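Local coordinates for protein branched-chain-amino-acid aminotransferase (Pseudomonas sp. UW4, PDB 6JIF) that catalyses the pyridoxal-5'-phosphate-dependent transfer of amino groups between branched-chain amino acids and 2-oxo acids, at residues E239-S243 with A244-G248; I267-L270 with S271-L275. All blocks are in the same frame, centred on the assembly; numbering follows the deposited sequence.

Interaction 1 of 2, residues E239-S243 with A244-G248; sequences EEVGS and ANFFG. With PLP (pyridoxal-5'-phosphate), chain D.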
loop_
_atom_site.group_PDB
_atom_site.type_symbol
_atom_site.label_atom_id
_atom_site.label_comp_id
_atom_site.label_asym_id
_atom_site.label_seq_id
_atom_site.Cartn_x
_atom_site.Cartn_y
_atom_site.Cartn_z
ATOM N N GLU B 239 16.662 -8.966 -4.441
ATOM C CA GLU B 239 16.196 -8.381 -3.185
ATOM C C GLU B 239 15.290 -9.298 -2.385
ATOM O O GLU B 239 15.513 -9.461 -1.188
ATOM C CB GLU B 239 15.486 -7.074 -3.457
ATOM C CG GLU B 239 16.413 -6.039 -4.045
ATOM C CD GLU B 239 16.231 -4.667 -3.388
ATOM O OE1 GLU B 239 15.093 -4.382 -2.930
ATOM O OE2 GLU B 239 17.239 -3.903 -3.332
ATOM N N GLU B 240 14.267 -9.910 -3.008
ATOM C CA GLU B 240 13.298 -10.687 -2.238
ATOM C C GLU B 240 12.786 -11.839 -3.075
ATOM O O GLU B 240 12.665 -11.734 -4.295
ATOM C CB GLU B 240 12.053 -9.892 -1.782
ATOM C CG GLU B 240 12.333 -8.679 -0.913
ATOM C CD GLU B 240 12.536 -9.040 0.535
ATOM O OE1 GLU B 240 12.547 -10.259 0.868
ATOM O OE2 GLU B 240 12.651 -8.107 1.348
ATOM N N VAL B 241 12.389 -12.913 -2.387
ATOM C CA VAL B 241 11.825 -14.098 -3.068
ATOM C C VAL B 241 10.374 -14.155 -2.621
ATOM O O VAL B 241 10.098 -14.594 -1.494
ATOM C CB VAL B 241 12.581 -15.378 -2.702
ATOM C CG1 VAL B 241 11.973 -16.648 -3.400
ATOM C CG2 VAL B 241 14.068 -15.247 -3.022
ATOM N N GLY B 242 9.461 -13.656 -3.442
ATOM C CA GLY B 242 8.060 -13.594 -3.029
ATOM C C GLY B 242 7.968 -12.692 -1.797
ATOM O O GLY B 242 8.459 -11.552 -1.825
ATOM N N SER B 243 7.461 -13.222 -0.662
ATOM C CA SER B 243 7.457 -12.475 0.589
ATOM C C SER B 243 8.441 -13.089 1.574
ATOM O O SER B 243 8.168 -13.194 2.779
ATOM C CB SER B 243 6.040 -12.398 1.161
ATOM O OG SER B 243 5.105 -12.102 0.110
ATOM N N ALA B 244 9.604 -13.511 1.069
ATOM C CA ALA B 244 10.618 -14.136 1.914
ATOM C C ALA B 244 11.982 -13.569 1.548
ATOM O O ALA B 244 12.167 -13.028 0.463
ATOM C CB ALA B 244 10.648 -15.669 1.743
ATOM N N ASN B 245 12.947 -13.683 2.465
ATOM C CA ASN B 245 14.285 -13.222 2.114
ATOM C C ASN B 245 15.030 -14.292 1.331
ATOM O O ASN B 245 14.730 -15.491 1.452
ATOM C CB ASN B 245 15.089 -12.873 3.346
ATOM C CG ASN B 245 14.546 -11.638 4.036
ATOM O OD1 ASN B 245 14.152 -11.691 5.188
ATOM N ND2 ASN B 245 14.446 -10.558 3.291
ATOM N N PHE B 246 16.001 -13.852 0.509
ATOM C CA PHE B 246 16.852 -14.765 -0.264
ATOM C C PHE B 246 18.112 -15.082 0.533
ATOM O O PHE B 246 18.647 -14.224 1.223
ATOM C CB PHE B 246 17.258 -14.124 -1.598
ATOM C CG PHE B 246 18.221 -14.947 -2.416
ATOM C CD1 PHE B 246 17.744 -15.931 -3.293
ATOM C CD2 PHE B 246 19.592 -14.739 -2.341
ATOM C CE1 PHE B 246 18.614 -16.722 -4.059
ATOM C CE2 PHE B 246 20.482 -15.511 -3.149
ATOM C CZ PHE B 246 19.992 -16.507 -3.974
ATOM N N PHE B 247 18.592 -16.310 0.436
ATOM C CA PHE B 247 19.972 -16.565 0.815
ATOM C C PHE B 247 20.589 -17.516 -0.214
ATOM O O PHE B 247 19.894 -18.326 -0.842
ATOM C CB PHE B 247 20.097 -17.091 2.258
ATOM C CG PHE B 247 19.542 -18.468 2.450
ATOM C CD1 PHE B 247 20.315 -19.603 2.167
ATOM C CD2 PHE B 247 18.229 -18.648 2.852
ATOM C CE1 PHE B 247 19.785 -20.887 2.330
ATOM C CE2 PHE B 247 17.686 -19.930 2.978
ATOM C CZ PHE B 247 18.471 -21.056 2.720
ATOM N N GLY B 248 21.887 -17.342 -0.432
ATOM C CA GLY B 248 22.668 -18.276 -1.220
ATOM C C GLY B 248 23.788 -18.829 -0.358
ATOM O O GLY B 248 24.253 -18.170 0.560
HETATM N N1 PLP D . 10.577 -10.571 2.862
HETATM C C2 PLP D . 9.412 -9.871 2.763
HETATM C C2A PLP D . 9.233 -9.026 1.542
HETATM C C3 PLP D . 8.470 -9.906 3.793
HETATM O O3 PLP D . 7.331 -9.150 3.697
HETATM C C4 PLP D . 8.706 -10.720 4.932
HETATM C C4A PLP D . 7.816 -10.638 6.158
HETATM C C5 PLP D . 9.917 -11.438 4.967
HETATM C C6 PLP D . 10.816 -11.332 3.950
HETATM C C5A PLP D . 10.299 -12.399 6.049
HETATM O O4P PLP D . 10.252 -11.801 7.289
HETATM P P PLP D . 10.189 -12.735 8.581
HETATM O O1P PLP D . 11.343 -13.708 8.563
HETATM O O2P PLP D . 10.358 -11.709 9.713
HETATM O O3P PLP D . 8.879 -13.514 8.647
HETATM O O HOH W 1 16.432 -10.942 0.828
#

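Interaction 2 of 2, residues I267-L270 with S271-L275; sequences ITRL and SLIEL. With PLP (pyridoxal-5'-phosphate), chain D.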
loop_
_atom_site.group_PDB
_atom_site.type_symbol
_atom_site.label_atom_id
_atom_site.label_comp_id
_atom_site.label_asym_id
_atom_site.label_seq_id
_atom_site.Cartn_x
_atom_site.Cartn_y
_atom_site.Cartn_z
ATOM N N ILE B 267 13.068 -11.533 10.372
ATOM C CA ILE B 267 13.506 -12.149 11.642
ATOM C C ILE B 267 14.044 -13.574 11.425
ATOM O O ILE B 267 14.997 -13.990 12.081
ATOM C CB ILE B 267 12.329 -12.128 12.629
ATOM C CG1 ILE B 267 11.943 -10.648 12.932
ATOM C CG2 ILE B 267 12.667 -12.818 13.978
ATOM C CD1 ILE B 267 10.558 -10.530 13.532
ATOM N N THR B 268 13.464 -14.327 10.491
ATOM C CA THR B 268 14.052 -15.623 10.160
ATOM C C THR B 268 15.441 -15.429 9.607
ATOM O O THR B 268 16.375 -16.108 10.033
ATOM C CB THR B 268 13.155 -16.375 9.184
ATOM O OG1 THR B 268 11.787 -16.276 9.628
ATOM C CG2 THR B 268 13.593 -17.893 9.031
ATOM N N ARG B 269 15.625 -14.448 8.715
ATOM C CA ARG B 269 16.960 -14.173 8.197
ATOM C C ARG B 269 17.941 -13.819 9.308
ATOM O O ARG B 269 19.079 -14.301 9.331
ATOM C CB ARG B 269 16.891 -13.031 7.172
ATOM C CG ARG B 269 18.260 -12.617 6.674
ATOM C CD ARG B 269 18.126 -11.335 5.791
ATOM N NE ARG B 269 18.138 -10.134 6.614
ATOM C CZ ARG B 269 17.958 -8.895 6.157
ATOM N NH1 ARG B 269 17.738 -8.668 4.861
ATOM N NH2 ARG B 269 18.004 -7.868 6.992
ATOM N N LEU B 270 17.533 -12.929 10.213
ATOM C CA LEU B 270 18.382 -12.568 11.338
ATOM C C LEU B 270 18.735 -13.786 12.183
ATOM O O LEU B 270 19.877 -13.929 12.639
ATOM C CB LEU B 270 17.652 -11.529 12.186
ATOM C CG LEU B 270 18.423 -11.070 13.426
ATOM C CD1 LEU B 270 19.577 -10.209 12.944
ATOM C CD2 LEU B 270 17.524 -10.231 14.384
ATOM N N SER B 271 17.752 -14.661 12.405
ATOM C CA SER B 271 17.973 -15.860 13.190
ATOM C C SER B 271 18.961 -16.788 12.509
ATOM O O SER B 271 19.826 -17.381 13.162
ATOM C CB SER B 271 16.625 -16.546 13.441
ATOM O OG SER B 271 15.786 -15.709 14.263
ATOM N N LEU B 272 18.797 -16.997 11.196
ATOM C CA LEU B 272 19.741 -17.840 10.457
ATOM C C LEU B 272 21.136 -17.225 10.458
ATOM O O LEU B 272 22.134 -17.943 10.572
ATOM C CB LEU B 272 19.229 -18.046 9.015
ATOM C CG LEU B 272 17.947 -18.882 8.893
ATOM C CD1 LEU B 272 17.439 -18.974 7.461
ATOM C CD2 LEU B 272 18.246 -20.310 9.431
ATOM N N ILE B 273 21.242 -15.897 10.325
ATOM C CA ILE B 273 22.564 -15.260 10.372
ATOM C C ILE B 273 23.226 -15.536 11.709
ATOM O O ILE B 273 24.408 -15.902 11.773
ATOM C CB ILE B 273 22.466 -13.751 10.061
ATOM C CG1 ILE B 273 22.183 -13.545 8.565
ATOM C CG2 ILE B 273 23.753 -12.999 10.470
ATOM C CD1 ILE B 273 21.754 -12.132 8.176
ATOM N N GLU B 274 22.463 -15.378 12.803
ATOM C CA GLU B 274 23.023 -15.579 14.138
ATOM C C GLU B 274 23.364 -17.047 14.382
ATOM O O GLU B 274 24.406 -17.355 14.967
ATOM C CB GLU B 274 22.052 -15.022 15.191
ATOM C CG GLU B 274 22.168 -13.454 15.167
ATOM C CD GLU B 274 21.100 -12.594 15.885
ATOM O OE1 GLU B 274 19.922 -12.973 16.021
ATOM O OE2 GLU B 274 21.471 -11.439 16.245
ATOM N N LEU B 275 22.522 -17.980 13.918
ATOM C CA LEU B 275 22.840 -19.389 14.143
ATOM C C LEU B 275 24.019 -19.808 13.284
ATOM O O LEU B 275 24.875 -20.558 13.733
ATOM C CB LEU B 275 21.637 -20.289 13.863
ATOM C CG LEU B 275 20.495 -20.137 14.873
ATOM C CD1 LEU B 275 19.263 -20.830 14.287
ATOM C CD2 LEU B 275 20.864 -20.711 16.262
HETATM N N1 PLP D . 10.577 -10.571 2.862
HETATM C C2 PLP D . 9.412 -9.871 2.763
HETATM C C2A PLP D . 9.233 -9.026 1.542
HETATM C C3 PLP D . 8.470 -9.906 3.793
HETATM O O3 PLP D . 7.331 -9.150 3.697
HETATM C C4 PLP D . 8.706 -10.720 4.932
HETATM C C4A PLP D . 7.816 -10.638 6.158
HETATM C C5 PLP D . 9.917 -11.438 4.967
HETATM C C6 PLP D . 10.816 -11.332 3.950
HETATM C C5A PLP D . 10.299 -12.399 6.049
HETATM O O4P PLP D . 10.252 -11.801 7.289
HETATM P P PLP D . 10.189 -12.735 8.581
HETATM O O1P PLP D . 11.343 -13.708 8.563
HETATM O O2P PLP D . 10.358 -11.709 9.713
HETATM O O3P PLP D . 8.879 -13.514 8.647
#

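Interaction 1 of 2, residues E239-S243 with A244-G248
E240 and N245 meet because both first torsions set CG beside the backbone N; in E240 (chi1 -59°) a second bend, chi2 -82°, then folds the carboxylate round toward A244, N245 and the cofactor. Its OE1 ends 2.8 Å from N1 of the pyridoxal-5'-phosphate. The same OE1 lies 3.1 Å from N245 ND2, but the angle there is too poor for a hydrogen bond; ND2 is instead held by the L264 carbonyl and by a water, while E240 OE2 accepts from the L264 amide. That water also ties the two strands, donating to E239 O at 2.7 Å and accepting from F246 N.

Between E240 and N245 the backbone reverses in a type II' turn from V241 to A244, with G242 at positive phi. V241 and A244 form an antiparallel hydrogen-bonded pair: V241 N to A244 O is 2.9 Å and nearly straight (165°), whereas A244 N approaches V241 O from above the carbonyl plane, the more bent of the two bonds. On the flank, V241 CG2, anti to its carbonyl carbon, touches F246 CB at 3.7 Å and meets the F246 ring at its edge, in plane.

The turn also packs on the cofactor: S243 O sits over the middle of one face of the pyridine ring, 3.3 Å from C5, and A244 CA lies 3.5 Å from C6 on that same side. S243 packs against V159 of the second subunit as well.

A carboxylate facing N1 is a recurring feature of class IV aminotransferases, where it is thought to favour the protonated pyridine and its electron-withdrawing role. Here the L264 amide, gripping OE2, would position E240, and the hairpin would fix the ring's place against it.

Interaction 2 of 2, residues I267-L270 with S271-L275
R269 and I273, one helical turn apart, lie side by side and point the same way, with R269 CG 3.8 Å from I273 CD1. L270 and E274, also four residues apart, instead cross obliquely: L270 CG comes within 3.5 Å of E274 OE1, the branch carbon against an oxygen of a carboxylate whose charge is answered by a salt bridge to R95.

S271 turns back on its own helix. Its OG, beside the backbone N (chi1 -65°), donates to I267 O at 2.9 Å, and S271 N bonds to the same oxygen from the opposite face of the carbonyl plane. Two donors thus grip I267 O, and OG is also hydrogen-bonded to R95.

At the helix start the cofactor's phosphate is bound: I267 N donates to O2P at 2.8 Å (168°), and T268 gives O1P both its N and its OG1, the latter at 2.8 Å. This is a phosphate site at a helix N terminus, where the dipole would favour the anion.

Around the helix, I267 and L270 pack on helix 96-109, T268 and L272 on L341 of helix 332-346, and I273 on F255 and T257 of strand 255-258.

From the N terminus, interaction 1 comes first: it closes the tight turn between strands 238-241 and 245-250, and the chain then runs through strand 255-258 into helix 267-278, whose first turns hold interaction 2. The two follow in series, neither nested nor crossed, with centres about 13 Å apart. Interaction 2 closes no long loop; its helix connects strands 255-258 and 284-287 as a beta-alpha-beta unit. They touch directly, N245 OD1 packing 3.6 Å from R269 CB. Both reach the cofactor, 239-248 at its ring and 267-275 at its phosphate, so the mixed sheet's hairpin contacts the ring of the same ligand whose phosphate the helix binds.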